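Local coordinates for protein subtilisin-like serine protease (Fervidobacterium pennivorans, PDB 1R6V) that degrades keratin into peptides as a subtilisin-like serine endopeptidase, allowing the bacterium to grow on native feathers, at residues Pro170-Gln175 with Ala209-Lys215; Ser152-Val158 with Ala221-Lys225. The protein carries 1 engineered substitution. All coordinates share one frame; numbering follows the deposited sequence.

Both contacts lie in the peptidase S8 domain, and their centres are about 12 Å apart. Interaction 1 is nested in sequence inside the loop closed by interaction 2. In it, Asp171 of 170-175 and three residues of 209-215 bind one calcium ion. Interaction 2 pairs the start of strand 157-162 with the start of strand 225-230. Strand 157-162 ends at Asp162, the probable charge-relay aspartate, and helix 200-209, leading into interaction 1, begins at Ala200, an engineered residue at the position inferred for the relay histidine. The contacts touch: Gly174 O lies 3.1 Å from Lys225 CE, and Ala209 CB 3.5 Å from Ala221 O. The side chain of Pro222 is about 8 Å from the calcium.

Interaction 1 of 2, residues Pro170-Gln175 with Ala209-Lys215; sequences PDLEGQ and AAKKDGK. With CA (calcium ion), chain B.
Asp171 and Asp213 bring their carboxylates to one calcium ion from the two segments. Asp171 OD1 binds it at 2.3 Å and Asp213 OD1 at 2.5 Å, each through a single oxygen. The backbone oxygens Lys211 O and Lys215 O join them, and Glu129 and Ile217 complete the six ligands. Asp171 OD2 turns from the metal to Tyr374 OH, which holds the carboxylate in place. Asp213 OD1 also accepts from Lys215 N at 3.1 Å, from above the carboxylate plane; this is an Asx turn.

Beside the ion, Lys211 N donates to Asp171 O at 2.8 Å in a nearly straight bond (172°). Lys211 sends its extended side chain alongside that of Glu173, both pointing the same way. Glu173 has CG anti to its backbone N (chi1 -170°), then bends at chi2 and brings OE2 to Lys211 NZ at 2.9 Å in a salt bridge. NZ comes to OE2 on the anti side, somewhat out of the carboxylate plane. Gln175 crosses Lys211 at about a right angle, with Gln175 CG 4.0 Å from Lys211 CB. The mixed ligand set of carboxylates and loop carbonyls corresponds to the high-affinity calcium site of the subtilisins.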
ATOM      1  N   PRO A 170      18.222 -18.962 -23.990  1.00 16.60           N
ATOM      2  CA  PRO A 170      18.823 -18.421 -25.207  1.00 16.87           C
ATOM      3  C   PRO A 170      18.119 -17.172 -25.743  1.00 17.24           C
ATOM      4  O   PRO A 170      18.779 -16.259 -26.227  1.00 15.54           O
ATOM      5  CB  PRO A 170      18.794 -19.611 -26.173  1.00 18.07           C
ATOM      6  CG  PRO A 170      17.659 -20.453 -25.678  1.00 20.03           C
ATOM      7  CD  PRO A 170      17.786 -20.354 -24.178  1.00 16.97           C
ATOM      8  N   ASP A 171      16.791 -17.121 -25.637  1.00 17.13           N
ATOM      9  CA  ASP A 171      16.023 -15.962 -26.112  1.00 16.17           C
ATOM     10  C   ASP A 171      16.205 -14.732 -25.204  1.00 16.69           C
ATOM     11  O   ASP A 171      15.641 -13.671 -25.477  1.00 15.16           O
ATOM     12  CB  ASP A 171      14.529 -16.308 -26.175  1.00 16.81           C
ATOM     13  CG  ASP A 171      13.900 -16.007 -27.530  1.00 16.81           C
ATOM     14  OD1 ASP A 171      14.486 -15.250 -28.328  1.00 17.61           O
ATOM     15  OD2 ASP A 171      12.793 -16.523 -27.791  1.00 15.95           O
ATOM     16  N   LEU A 172      16.956 -14.874 -24.112  1.00 14.88           N
ATOM     17  CA  LEU A 172      17.183 -13.739 -23.223  1.00 14.69           C
ATOM     18  C   LEU A 172      18.655 -13.372 -23.179  1.00 15.46           C
ATOM     19  O   LEU A 172      19.063 -12.539 -22.370  1.00 15.88           O
ATOM     20  CB  LEU A 172      16.687 -14.035 -21.798  1.00 14.39           C
ATOM     21  CG  LEU A 172      15.171 -14.248 -21.664  1.00 15.95           C
ATOM     22  CD1 LEU A 172      14.827 -14.577 -20.206  1.00 13.17           C
ATOM     23  CD2 LEU A 172      14.437 -12.974 -22.093  1.00 16.18           C
ATOM     24  N   GLU A 173      19.456 -13.989 -24.044  1.00 16.09           N
ATOM     25  CA  GLU A 173      20.887 -13.694 -24.070  1.00 18.78           C
ATOM     26  C   GLU A 173      21.115 -12.211 -24.320  1.00 18.05           C
ATOM     27  O   GLU A 173      20.522 -11.628 -25.222  1.00 16.71           O
ATOM     28  CB  GLU A 173      21.588 -14.523 -25.161  1.00 21.97           C
ATOM     29  CG  GLU A 173      23.120 -14.454 -25.096  1.00 25.45           C
ATOM     30  CD  GLU A 173      23.695 -13.197 -25.745  1.00 28.50           C
ATOM     31  OE1 GLU A 173      24.821 -12.793 -25.370  1.00 30.33           O
ATOM     32  OE2 GLU A 173      23.030 -12.623 -26.638  1.00 27.97           O
ATOM     33  N   GLY A 174      21.974 -11.599 -23.509  1.00 17.11           N
ATOM     34  CA  GLY A 174      22.261 -10.183 -23.666  1.00 16.93           C
ATOM     35  C   GLY A 174      21.155  -9.252 -23.209  1.00 17.46           C
ATOM     36  O   GLY A 174      21.341  -8.033 -23.178  1.00 16.71           O
ATOM     37  N   GLN A 175      20.012  -9.819 -22.817  1.00 16.32           N
ATOM     38  CA  GLN A 175      18.860  -9.029 -22.388  1.00 15.49           C
ATOM     39  C   GLN A 175      18.666  -8.861 -20.885  1.00 15.70           C
ATOM     40  O   GLN A 175      17.900  -7.999 -20.459  1.00 16.25           O
ATOM     41  CB  GLN A 175      17.572  -9.642 -22.958  1.00 13.80           C
ATOM     42  CG  GLN A 175      17.574  -9.758 -24.462  1.00 15.07           C
ATOM     43  CD  GLN A 175      17.410  -8.418 -25.130  1.00 19.12           C
ATOM     44  OE1 GLN A 175      16.289  -7.952 -25.364  1.00 19.23           O
ATOM     45  NE2 GLN A 175      18.527  -7.771 -25.421  1.00 15.84           N
ATOM     46  N   ALA A 209      10.988  -8.321 -23.239  1.00 12.74           N
ATOM     47  CA  ALA A 209      12.204  -8.155 -24.023  1.00 13.05           C
ATOM     48  C   ALA A 209      12.896  -9.382 -24.601  1.00 14.19           C
ATOM     49  O   ALA A 209      14.127  -9.404 -24.681  1.00 14.95           O
ATOM     50  CB  ALA A 209      13.209  -7.362 -23.192  1.00 14.55           C
ATOM     51  N   ALA A 210      12.160 -10.407 -25.009  1.00 12.66           N
ATOM     52  CA  ALA A 210      12.853 -11.540 -25.602  1.00 13.08           C
ATOM     53  C   ALA A 210      13.630 -10.971 -26.799  1.00 14.01           C
ATOM     54  O   ALA A 210      13.147 -10.097 -27.526  1.00 12.70           O
ATOM     55  CB  ALA A 210      11.859 -12.618 -26.052  1.00 12.50           C
ATOM     56  N   LYS A 211      14.839 -11.469 -26.997  1.00 15.95           N
ATOM     57  CA  LYS A 211      15.726 -10.997 -28.060  1.00 18.22           C
ATOM     58  C   LYS A 211      15.224 -11.138 -29.499  1.00 18.31           C
ATOM     59  O   LYS A 211      14.691 -12.172 -29.877  1.00 18.24           O
ATOM     60  CB  LYS A 211      17.061 -11.726 -27.909  1.00 20.17           C
ATOM     61  CG  LYS A 211      18.215 -11.209 -28.748  1.00 25.34           C
ATOM     62  CD  LYS A 211      19.403 -12.165 -28.597  1.00 25.14           C
ATOM     63  CE  LYS A 211      20.619 -11.697 -29.378  1.00 28.16           C
ATOM     64  NZ  LYS A 211      21.752 -12.668 -29.288  1.00 29.69           N
ATOM     65  N   LYS A 212      15.390 -10.091 -30.302  1.00 19.96           N
ATOM     66  CA  LYS A 212      14.990 -10.174 -31.705  1.00 21.17           C
ATOM     67  C   LYS A 212      16.208 -10.789 -32.393  1.00 21.19           C
ATOM     68  O   LYS A 212      17.202 -10.110 -32.643  1.00 21.54           O
ATOM     69  CB  LYS A 212      14.700  -8.788 -32.264  1.00 22.17           C
ATOM     70  CG  LYS A 212      14.035  -8.805 -33.625  1.00 23.32           C
ATOM     71  CD  LYS A 212      13.631  -7.399 -34.012  1.00 24.48           C
ATOM     72  CE  LYS A 212      12.906  -7.384 -35.345  1.00 26.98           C
ATOM     73  NZ  LYS A 212      13.708  -7.997 -36.446  1.00 26.61           N
ATOM     74  N   ASP A 213      16.139 -12.084 -32.680  1.00 21.84           N
ATOM     75  CA  ASP A 213      17.277 -12.765 -33.286  1.00 22.72           C
ATOM     76  C   ASP A 213      16.875 -13.862 -34.262  1.00 22.69           C
ATOM     77  O   ASP A 213      17.680 -14.749 -34.563  1.00 22.56           O
ATOM     78  CB  ASP A 213      18.151 -13.368 -32.179  1.00 21.64           C
ATOM     79  CG  ASP A 213      17.411 -14.397 -31.350  1.00 23.28           C
ATOM     80  OD1 ASP A 213      16.208 -14.595 -31.597  1.00 20.76           O
ATOM     81  OD2 ASP A 213      18.035 -15.013 -30.451  1.00 23.07           O
ATOM     82  N   GLY A 214      15.632 -13.803 -34.736  1.00 21.23           N
ATOM     83  CA  GLY A 214      15.134 -14.792 -35.680  1.00 21.54           C
ATOM     84  C   GLY A 214      14.646 -16.093 -35.063  1.00 20.91           C
ATOM     85  O   GLY A 214      13.923 -16.858 -35.709  1.00 19.67           O
ATOM     86  N   LYS A 215      15.027 -16.343 -33.813  1.00 19.77           N
ATOM     87  CA  LYS A 215      14.655 -17.572 -33.111  1.00 20.20           C
ATOM     88  C   LYS A 215      13.644 -17.332 -31.991  1.00 19.94           C
ATOM     89  O   LYS A 215      13.535 -16.231 -31.481  1.00 19.77           O
ATOM     90  CB  LYS A 215      15.902 -18.203 -32.497  1.00 21.78           C
ATOM     91  CG  LYS A 215      17.040 -18.442 -33.487  1.00 26.02           C
ATOM     92  CD  LYS A 215      16.730 -19.628 -34.385  1.00 29.35           C
ATOM     93  CE  LYS A 215      17.929 -20.033 -35.233  1.00 30.89           C
ATOM     94  NZ  LYS A 215      17.669 -21.306 -35.958  1.00 29.61           N
TER
HETATM   95 CA    CA B   1      14.006 -14.282 -30.405  1.00  3.26          CA

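Interaction 2 of 2, residues Ser152-Val158 with Ala221-Lys225; sequences SGTNIIV and APGAK
Ser152-Val158 and Ala221-Lys225 run side by side from facing turns into the first parallel bridge between strands 157-162 and 225-230, made by Ile157 and Lys225 with their CA atoms 5.0 Å apart. A type II turn spans Gly153 to Ile156, and a type I turn spans Ala221 to Ala224. Lys225 bonds with both its N and its O, to the residues flanking Ile157: Lys225 N donates to Ile156 O at 3.1 Å, and Val158 N donates to Lys225 O at 2.9 Å. At the turn end, Gly223 N reaches Ser152 O at 2.8 Å, but from above the carbonyl plane.

The side chains fill in around this backbone. Ser152 OG sits between its backbone N and carbonyl carbon (chi1 64°), which lays it over Gly223, 3.7 Å from Gly223 CA. The backbones meet closely here: Gly153 O touches Gly223 C, and Thr154 CA lies 4.3 Å from Gly223 CA. Ala224 CB packs 3.5 Å from Ile156 O and also meets Val158 CG2. Ala224 CA makes a CH-O contact to Gly153 O. Ile156 and Val158 reach on to helix 380-397, and Gln396 of that helix accepts from the backbone N of Ser152, Gly153 and Thr154.

One water links the two turns. Its oxygen lies 2.9 Å from Asn155 N, from which it accepts, and it donates to Gly223 O. Lys225, bent at chi2 and chi4, curls its NZ back to the same water in a weak bond.

The cohesion is therefore mostly backbone polar. The hydrogen bonds across the contact run between main-chain atoms, so it appears to depend little on side-chain identity, apart from the small residues where the chains come close.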
ATOM      1  N   SER A 152      12.175   0.950 -29.796  1.00 15.68           N
ATOM      2  CA  SER A 152      12.101  -0.447 -29.352  1.00 16.35           C
ATOM      3  C   SER A 152      12.505  -0.642 -27.880  1.00 16.59           C
ATOM      4  O   SER A 152      12.660  -1.776 -27.416  1.00 14.80           O
ATOM      5  CB  SER A 152      13.008  -1.310 -30.229  1.00 17.21           C
ATOM      6  OG  SER A 152      14.358  -0.909 -30.061  1.00 17.71           O
ATOM      7  N   GLY A 153      12.689   0.457 -27.157  1.00 14.94           N
ATOM      8  CA  GLY A 153      13.075   0.363 -25.754  1.00 14.98           C
ATOM      9  C   GLY A 153      14.567   0.520 -25.495  1.00 14.31           C
ATOM     10  O   GLY A 153      15.039   0.268 -24.395  1.00 13.31           O
ATOM     11  N   THR A 154      15.317   0.939 -26.512  1.00 13.72           N
ATOM     12  CA  THR A 154      16.762   1.123 -26.369  1.00 15.50           C
ATOM     13  C   THR A 154      17.155   1.952 -25.143  1.00 15.30           C
ATOM     14  O   THR A 154      16.639   3.046 -24.948  1.00 15.96           O
ATOM     15  CB  THR A 154      17.331   1.818 -27.615  1.00 17.63           C
ATOM     16  OG1 THR A 154      16.930   1.082 -28.779  1.00 20.24           O
ATOM     17  CG2 THR A 154      18.850   1.870 -27.554  1.00 18.28           C
ATOM     18  N   ASN A 155      18.082   1.413 -24.350  1.00 15.05           N
ATOM     19  CA  ASN A 155      18.613   2.038 -23.126  1.00 14.59           C
ATOM     20  C   ASN A 155      17.649   2.079 -21.941  1.00 15.86           C
ATOM     21  O   ASN A 155      17.992   2.625 -20.889  1.00 16.88           O
ATOM     22  CB  ASN A 155      19.089   3.474 -23.386  1.00 14.16           C
ATOM     23  CG  ASN A 155      20.151   3.550 -24.481  1.00 14.88           C
ATOM     24  OD1 ASN A 155      21.057   2.722 -24.540  1.00 17.00           O
ATOM     25  ND2 ASN A 155      20.051   4.561 -25.327  1.00 13.83           N
ATOM     26  N   ILE A 156      16.453   1.528 -22.100  1.00 13.02           N
ATOM     27  CA  ILE A 156      15.491   1.547 -21.004  1.00 13.46           C
ATOM     28  C   ILE A 156      15.672   0.295 -20.158  1.00 14.29           C
ATOM     29  O   ILE A 156      15.735  -0.810 -20.691  1.00 14.49           O
ATOM     30  CB  ILE A 156      14.020   1.611 -21.536  1.00 13.95           C
ATOM     31  CG1 ILE A 156      13.816   2.861 -22.400  1.00 14.84           C
ATOM     32  CG2 ILE A 156      13.039   1.624 -20.352  1.00 12.73           C
ATOM     33  CD1 ILE A 156      14.221   4.185 -21.724  1.00 15.97           C
ATOM     34  N   ILE A 157      15.787   0.474 -18.842  1.00 12.97           N
ATOM     35  CA  ILE A 157      15.947  -0.652 -17.920  1.00 12.99           C
ATOM     36  C   ILE A 157      14.581  -0.946 -17.292  1.00 11.41           C
ATOM     37  O   ILE A 157      13.950  -0.068 -16.716  1.00 12.40           O
ATOM     38  CB  ILE A 157      16.960  -0.320 -16.790  1.00 13.44           C
ATOM     39  CG1 ILE A 157      18.371  -0.226 -17.379  1.00 15.06           C
ATOM     40  CG2 ILE A 157      16.941  -1.407 -15.705  1.00 14.52           C
ATOM     41  CD1 ILE A 157      19.400   0.338 -16.404  1.00 15.77           C
ATOM     42  N   VAL A 158      14.134  -2.193 -17.419  1.00 10.77           N
ATOM     43  CA  VAL A 158      12.844  -2.616 -16.869  1.00  8.62           C
ATOM     44  C   VAL A 158      13.070  -3.574 -15.706  1.00  9.57           C
ATOM     45  O   VAL A 158      13.712  -4.622 -15.890  1.00 10.64           O
ATOM     46  CB  VAL A 158      12.034  -3.410 -17.924  1.00 11.18           C
ATOM     47  CG1 VAL A 158      10.743  -3.939 -17.319  1.00 10.12           C
ATOM     48  CG2 VAL A 158      11.758  -2.538 -19.139  1.00 11.56           C
ATOM     49  N   ALA A 221       9.410  -4.870 -26.397  1.00 12.09           N
ATOM     50  CA  ALA A 221      10.521  -3.916 -26.383  1.00 13.01           C
ATOM     51  C   ALA A 221      11.849  -4.674 -26.475  1.00 14.19           C
ATOM     52  O   ALA A 221      12.591  -4.780 -25.499  1.00 12.14           O
ATOM     53  CB  ALA A 221      10.465  -3.093 -25.082  1.00 12.37           C
ATOM     54  N   PRO A 222      12.175  -5.196 -27.666  1.00 14.92           N
ATOM     55  CA  PRO A 222      13.426  -5.943 -27.825  1.00 15.11           C
ATOM     56  C   PRO A 222      14.698  -5.137 -27.590  1.00 13.67           C
ATOM     57  O   PRO A 222      15.773  -5.706 -27.457  1.00 14.13           O
ATOM     58  CB  PRO A 222      13.325  -6.503 -29.239  1.00 14.14           C
ATOM     59  CG  PRO A 222      12.459  -5.496 -29.952  1.00 15.17           C
ATOM     60  CD  PRO A 222      11.417  -5.123 -28.925  1.00 16.11           C
ATOM     61  N   GLY A 223      14.566  -3.822 -27.516  1.00 13.93           N
ATOM     62  CA  GLY A 223      15.744  -2.999 -27.280  1.00 15.36           C
ATOM     63  C   GLY A 223      16.024  -2.758 -25.806  1.00 15.30           C
ATOM     64  O   GLY A 223      17.126  -2.330 -25.429  1.00 13.84           O
ATOM     65  N   ALA A 224      15.028  -3.038 -24.966  1.00 13.77           N
ATOM     66  CA  ALA A 224      15.160  -2.838 -23.520  1.00 15.21           C
ATOM     67  C   ALA A 224      15.999  -3.910 -22.842  1.00 14.95           C
ATOM     68  O   ALA A 224      16.417  -4.877 -23.473  1.00 14.38           O
ATOM     69  CB  ALA A 224      13.778  -2.774 -22.873  1.00 16.24           C
ATOM     70  N   LYS A 225      16.247  -3.718 -21.548  1.00 14.57           N
ATOM     71  CA  LYS A 225      17.021  -4.662 -20.754  1.00 15.73           C
ATOM     72  C   LYS A 225      16.192  -5.008 -19.531  1.00 14.37           C
ATOM     73  O   LYS A 225      15.439  -4.178 -19.029  1.00 15.46           O
ATOM     74  CB  LYS A 225      18.353  -4.049 -20.301  1.00 19.19           C
ATOM     75  CG  LYS A 225      19.346  -3.814 -21.433  1.00 20.77           C
ATOM     76  CD  LYS A 225      19.760  -5.127 -22.064  1.00 23.10           C
ATOM     77  CE  LYS A 225      21.018  -4.973 -22.916  1.00 27.31           C
ATOM     78  NZ  LYS A 225      20.796  -4.058 -24.059  1.00 28.29           N
TER
HETATM   79  O   HOH W   1      19.129  -1.222 -24.010  1.00 27.59           O